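PDB 4IRF: malarial CLPB2 atpase/hsp101 protein from Plasmodium falciparum, which probably hydrolyses ATP as a ClpB-type AAA+ chaperone that unfolds and translocates proteins, and is represented here by its N-terminal cargo-binding domain. Local coordinates for residues L64-I68 with I130-V134; Y49-F54 with D113-L118. All blocks are in the same frame, centred on the assembly; numbering follows the deposited sequence.

Contact 1 of 2, residues L64-I68 with I130-V134; sequences LKEYI and IFNEV
With CG of Tyr67 anti to its carbonyl carbon (chi1 -84°) and CG of Leu64 anti to its own amide nitrogen, the phenol ring lies across Glu133 and Val134 while the leucine tip swings over to Ile130. Both residues belong to helix 61-74 of the Clp N-terminal domain and meet the last turn of helix 125-133. Leu64 CD1 touches Ile130 CG2 at 3.6 Å, the two side chains crossing at about a right angle. The same Ile130 CG2 sits 3.9 Å from Tyr67 CB, so one methyl touches two residues a helical turn apart. Over one ring face comes the aliphatic root of Glu133: its CB stands 4.2 Å from the Tyr67 ring centroid, 28° off the ring normal, a CH-pi contact. Glu133 then bends at chi2, its carboxylate plane turned 46° from the ring. Val134 CG1 approaches the ring obliquely, 3.8 Å from Tyr67 CD2, the two side chains running antiparallel alongside one another. Val134 is the first residue to leave helical geometry, yet its N still bonds to Ile130 O at 3.1 Å. That carbonyl also accepts from Glu133 N, which holds the closing turn of the helix. No hydrogen bond crosses between 64-68 and 130-134; the join is apolar, buried at Leu64, Ile68 and Ile130 and more exposed at Glu133. Helix 37-46 packs against Ile68 and Ile130 through Ser42, Ala45 and Ile38, while Val59, from the loop before helix 61-74, touches both Leu64 and Val134.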
loop_
_atom_site.group_PDB
_atom_site.type_symbol
_atom_site.label_atom_id
_atom_site.label_comp_id
_atom_site.label_asym_id
_atom_site.label_seq_id
_atom_site.Cartn_x
_atom_site.Cartn_y
_atom_site.Cartn_z
ATOM N N LEU A 64 11.463 -7.879 0.806
ATOM C CA LEU A 64 10.538 -6.740 0.865
ATOM C C LEU A 64 10.060 -6.537 2.301
ATOM O O LEU A 64 10.094 -5.421 2.794
ATOM C CB LEU A 64 9.340 -6.940 -0.072
ATOM C CG LEU A 64 8.252 -5.855 -0.002
ATOM C CD1 LEU A 64 8.779 -4.485 -0.417
ATOM C CD2 LEU A 64 7.046 -6.255 -0.838
ATOM N N LYS A 65 9.630 -7.613 2.965
ATOM C CA LYS A 65 9.162 -7.523 4.367
ATOM C C LYS A 65 10.256 -6.988 5.295
ATOM O O LYS A 65 9.994 -6.269 6.260
ATOM C CB LYS A 65 8.661 -8.879 4.883
ATOM C CG LYS A 65 8.229 -8.845 6.351
ATOM C CD LYS A 65 7.644 -10.168 6.830
ATOM C CE LYS A 65 6.801 -9.975 8.098
ATOM N NZ LYS A 65 7.523 -9.248 9.194
ATOM N N GLU A 66 11.497 -7.341 4.983
ATOM C CA GLU A 66 12.646 -6.897 5.756
ATOM C C GLU A 66 12.885 -5.387 5.574
ATOM O O GLU A 66 13.152 -4.656 6.540
ATOM C CB GLU A 66 13.842 -7.767 5.333
ATOM C CG GLU A 66 15.237 -7.268 5.633
ATOM C CD GLU A 66 16.275 -8.229 5.062
ATOM O OE1 GLU A 66 16.349 -9.382 5.552
ATOM O OE2 GLU A 66 16.983 -7.850 4.100
ATOM N N TYR A 67 12.749 -4.893 4.345
ATOM C CA TYR A 67 12.851 -3.455 4.111
ATOM C C TYR A 67 11.701 -2.719 4.823
ATOM O O TYR A 67 11.867 -1.619 5.360
ATOM C CB TYR A 67 12.774 -3.153 2.610
ATOM C CG TYR A 67 14.100 -3.272 1.862
ATOM C CD1 TYR A 67 15.164 -2.433 2.166
ATOM C CD2 TYR A 67 14.256 -4.183 0.829
ATOM C CE1 TYR A 67 16.374 -2.520 1.477
ATOM C CE2 TYR A 67 15.462 -4.288 0.129
ATOM C CZ TYR A 67 16.514 -3.451 0.457
ATOM O OH TYR A 67 17.715 -3.540 -0.226
ATOM N N ILE A 68 10.525 -3.323 4.781
ATOM C CA ILE A 68 9.334 -2.660 5.337
ATOM C C ILE A 68 9.484 -2.542 6.852
ATOM O O ILE A 68 9.245 -1.471 7.427
ATOM C CB ILE A 68 8.038 -3.403 4.982
ATOM C CG1 ILE A 68 7.774 -3.277 3.473
ATOM C CG2 ILE A 68 6.855 -2.812 5.775
ATOM C CD1 ILE A 68 6.684 -4.156 2.965
ATOM N N ILE A 130 11.886 2.076 -0.935
ATOM C CA ILE A 130 11.790 0.628 -0.792
ATOM C C ILE A 130 11.538 -0.051 -2.135
ATOM O O ILE A 130 12.243 -1.004 -2.494
ATOM C CB ILE A 130 10.704 0.235 0.208
ATOM C CG1 ILE A 130 11.143 0.649 1.629
ATOM C CG2 ILE A 130 10.406 -1.261 0.110
ATOM C CD1 ILE A 130 10.069 0.520 2.676
ATOM N N PHE A 131 10.527 0.421 -2.867
ATOM C CA PHE A 131 10.242 -0.116 -4.204
ATOM C C PHE A 131 11.489 -0.115 -5.088
ATOM O O PHE A 131 11.760 -1.098 -5.776
ATOM C CB PHE A 131 9.123 0.686 -4.886
ATOM C CG PHE A 131 7.735 0.415 -4.334
ATOM C CD1 PHE A 131 7.531 -0.569 -3.385
ATOM C CD2 PHE A 131 6.634 1.147 -4.773
ATOM C CE1 PHE A 131 6.256 -0.817 -2.870
ATOM C CE2 PHE A 131 5.331 0.887 -4.284
ATOM C CZ PHE A 131 5.151 -0.096 -3.324
ATOM N N ASN A 132 12.256 0.970 -5.066
ATOM C CA ASN A 132 13.402 1.074 -5.963
ATOM C C ASN A 132 14.509 0.103 -5.563
ATOM O O ASN A 132 15.345 -0.275 -6.385
ATOM C CB ASN A 132 13.907 2.515 -6.061
ATOM C CG ASN A 132 13.206 3.313 -7.160
ATOM O OD1 ASN A 132 12.848 2.778 -8.219
ATOM N ND2 ASN A 132 13.017 4.607 -6.914
ATOM N N GLU A 133 14.483 -0.334 -4.310
ATOM C CA GLU A 133 15.484 -1.275 -3.816
ATOM C C GLU A 133 15.123 -2.733 -4.061
ATOM O O GLU A 133 15.993 -3.614 -4.032
ATOM C CB GLU A 133 15.772 -1.045 -2.333
ATOM C CG GLU A 133 16.717 0.115 -2.077
ATOM C CD GLU A 133 17.957 0.072 -2.961
ATOM O OE1 GLU A 133 18.479 -1.034 -3.254
ATOM O OE2 GLU A 133 18.425 1.157 -3.365
ATOM N N VAL A 134 13.854 -3.008 -4.266
ATOM C CA VAL A 134 13.444 -4.304 -4.678
ATOM C C VAL A 134 13.151 -4.301 -6.169
ATOM O O VAL A 134 12.511 -5.171 -6.675
ATOM C CB VAL A 134 12.236 -4.842 -3.906
ATOM C CG1 VAL A 134 12.589 -5.127 -2.486
ATOM C CG2 VAL A 134 11.066 -3.883 -3.965
#

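Contact 2 of 2, residues Y49-F54 with D113-L118; sequences YGSTLF and DVEHLL
Tyr49-Phe54 and Asp113-Leu118 meet as two helical segments whose axes approach to 10.8 Å at a crossing angle of -71°, with Gly50 and Val114 nearest through their CA atoms. The contact lies in the interior of the mainly helical Clp N-terminal domain, where helix 48-56 packs on the first turns of helix 114-121. Val114 slides along Tyr49 in the opposite sense, its CB 3.6 Å from Tyr49 CD1. Further out, the phenol and the carboxylate of Glu115 cross with their planes 75° apart, and Glu115 OE2 lies at the ring edge, in the ring plane. Glu115 reaches this place by bending at chi2 (85°), which also lays its CG against Leu53 CD1 at 3.8 Å. Leu53 and Leu118 meet tip to tip, CD2 to CD2 at 4.0 Å, and Leu118 sends its other methyl, CD1, obliquely to Phe54 CZ at 3.6 Å. Asp113, at the N-cap position, makes no capping bond with its side chain; its OD1 instead takes the amide of the next residue, Val114 N, at 2.6 Å on the anti side of the carboxylate. The Asp113 amide lies in the ring plane of His116, at its edge, and bonds to ND1. Lys148 bridges both acids by salt bridges to Asp113 OD2 and Glu115 OE1, and Arg15 adds a second to Asp113 OD2; these cations probably help keep the buried carboxylates ionised. Between the two segments the one hydrogen bond is very short: Tyr49 OH donates to Glu115 OE2 at 2.5 Å.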
loop_
_atom_site.group_PDB
_atom_site.type_symbol
_atom_site.label_atom_id
_atom_site.label_comp_id
_atom_site.label_asym_id
_atom_site.label_seq_id
_atom_site.Cartn_x
_atom_site.Cartn_y
_atom_site.Cartn_z
ATOM N N TYR A 49 -3.906 -10.873 -1.594
ATOM C CA TYR A 49 -3.808 -10.414 -2.973
ATOM C C TYR A 49 -2.484 -9.707 -3.219
ATOM O O TYR A 49 -1.828 -9.906 -4.254
ATOM C CB TYR A 49 -4.979 -9.489 -3.287
ATOM C CG TYR A 49 -5.098 -9.126 -4.740
ATOM C CD1 TYR A 49 -4.263 -8.187 -5.316
ATOM C CD2 TYR A 49 -6.048 -9.733 -5.545
ATOM C CE1 TYR A 49 -4.364 -7.851 -6.641
ATOM C CE2 TYR A 49 -6.162 -9.395 -6.884
ATOM C CZ TYR A 49 -5.311 -8.457 -7.425
ATOM O OH TYR A 49 -5.407 -8.100 -8.756
ATOM N N GLY A 50 -2.106 -8.833 -2.286
ATOM C CA GLY A 50 -0.845 -8.140 -2.391
ATOM C C GLY A 50 0.359 -9.073 -2.442
ATOM O O GLY A 50 1.313 -8.809 -3.183
ATOM N N SER A 51 0.340 -10.145 -1.650
ATOM C CA SER A 51 1.505 -11.039 -1.605
ATOM C C SER A 51 1.661 -11.802 -2.916
ATOM O O SER A 51 2.763 -11.979 -3.425
ATOM C CB SER A 51 1.422 -11.996 -0.410
ATOM O OG SER A 51 0.214 -12.740 -0.416
ATOM N N THR A 52 0.538 -12.250 -3.452
ATOM C CA THR A 52 0.512 -12.862 -4.778
ATOM C C THR A 52 0.977 -11.891 -5.870
ATOM O O THR A 52 1.727 -12.263 -6.775
ATOM C CB THR A 52 -0.887 -13.318 -5.098
ATOM O OG1 THR A 52 -1.315 -14.241 -4.090
ATOM C CG2 THR A 52 -0.944 -13.966 -6.474
ATOM N N LEU A 53 0.540 -10.635 -5.782
ATOM C CA LEU A 53 0.984 -9.636 -6.741
ATOM C C LEU A 53 2.502 -9.475 -6.790
ATOM O O LEU A 53 3.099 -9.460 -7.877
ATOM C CB LEU A 53 0.330 -8.277 -6.436
ATOM C CG LEU A 53 0.352 -7.386 -7.678
ATOM C CD1 LEU A 53 -0.919 -7.609 -8.502
ATOM C CD2 LEU A 53 0.528 -5.932 -7.307
ATOM N N PHE A 54 3.125 -9.359 -5.615
ATOM C CA PHE A 54 4.550 -9.140 -5.521
ATOM C C PHE A 54 5.298 -10.371 -6.025
ATOM O O PHE A 54 6.344 -10.242 -6.660
ATOM C CB PHE A 54 4.953 -8.850 -4.077
ATOM C CG PHE A 54 4.734 -7.418 -3.658
ATOM C CD1 PHE A 54 5.257 -6.372 -4.398
ATOM C CD2 PHE A 54 3.990 -7.124 -2.526
ATOM C CE1 PHE A 54 5.038 -5.036 -4.004
ATOM C CE2 PHE A 54 3.764 -5.798 -2.143
ATOM C CZ PHE A 54 4.296 -4.766 -2.878
ATOM N N ASP A 113 -8.581 -1.031 -6.850
ATOM C CA ASP A 113 -8.050 -2.337 -6.452
ATOM C C ASP A 113 -6.654 -2.178 -5.863
ATOM O O ASP A 113 -6.100 -1.081 -5.777
ATOM C CB ASP A 113 -8.024 -3.291 -7.675
ATOM C CG ASP A 113 -8.130 -4.761 -7.280
ATOM O OD1 ASP A 113 -7.719 -5.120 -6.165
ATOM O OD2 ASP A 113 -8.626 -5.565 -8.100
ATOM N N VAL A 114 -6.063 -3.295 -5.465
ATOM C CA VAL A 114 -4.748 -3.281 -4.850
ATOM C C VAL A 114 -3.647 -2.691 -5.718
ATOM O O VAL A 114 -2.770 -2.015 -5.205
ATOM C CB VAL A 114 -4.366 -4.709 -4.369
ATOM C CG1 VAL A 114 -3.070 -4.688 -3.618
ATOM C CG2 VAL A 114 -5.445 -5.236 -3.464
ATOM N N GLU A 115 -3.680 -2.944 -7.034
ATOM C CA GLU A 115 -2.650 -2.387 -7.911
ATOM C C GLU A 115 -2.728 -0.869 -7.937
ATOM O O GLU A 115 -1.713 -0.193 -8.119
ATOM C CB GLU A 115 -2.849 -2.871 -9.348
ATOM C CG GLU A 115 -2.623 -4.385 -9.533
ATOM C CD GLU A 115 -3.849 -5.239 -9.228
ATOM O OE1 GLU A 115 -4.838 -4.765 -8.616
ATOM O OE2 GLU A 115 -3.813 -6.441 -9.614
ATOM N N HIS A 116 -3.937 -0.335 -7.823
ATOM C CA HIS A 116 -4.127 1.120 -7.866
ATOM C C HIS A 116 -3.613 1.756 -6.577
ATOM O O HIS A 116 -2.968 2.803 -6.609
ATOM C CB HIS A 116 -5.600 1.440 -8.112
ATOM C CG HIS A 116 -6.115 0.781 -9.357
ATOM N ND1 HIS A 116 -7.126 -0.154 -9.336
ATOM C CD2 HIS A 116 -5.700 0.868 -10.643
ATOM C CE1 HIS A 116 -7.339 -0.589 -10.572
ATOM N NE2 HIS A 116 -6.488 0.015 -11.380
ATOM N N LEU A 117 -3.846 1.072 -5.468
ATOM C CA LEU A 117 -3.297 1.467 -4.183
ATOM C C LEU A 117 -1.783 1.392 -4.257
ATOM O O LEU A 117 -1.070 2.314 -3.804
ATOM C CB LEU A 117 -3.876 0.571 -3.080
ATOM C CG LEU A 117 -3.509 0.897 -1.657
ATOM C CD1 LEU A 117 -3.890 2.338 -1.299
ATOM C CD2 LEU A 117 -4.237 -0.070 -0.769
ATOM N N LEU A 118 -1.261 0.331 -4.890
ATOM C CA LEU A 118 0.182 0.204 -5.044
ATOM C C LEU A 118 0.748 1.420 -5.793
ATOM O O LEU A 118 1.764 2.006 -5.384
ATOM C CB LEU A 118 0.547 -1.134 -5.736
ATOM C CG LEU A 118 2.046 -1.444 -5.755
ATOM C CD1 LEU A 118 2.497 -2.040 -4.448
ATOM C CD2 LEU A 118 2.355 -2.378 -6.915
#

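How the contacts relate
From the N terminus, the chain passes through helix 48-56, which supplies the first half of contact 2, and then directly into helix 61-74, which opens contact 1. After the short strand 88-89 and helix 91-106 it returns: helix 114-121 closes contact 2 across 58 intervening residues, and helix 125-133 closes contact 1 across 61. The two closures therefore cross rather than nest, pairing successive helices with successive helices in the same order. Their centres lie about 15 Å apart, yet side chains join them: Phe131 CZ packs on Leu118 CD1 at 3.5 Å, and Leu64 CD2 on Phe54 CE2 at 3.6 Å. Together they tie the helix pair 48-56 and 61-74 to the helix pair 114-121 and 125-133.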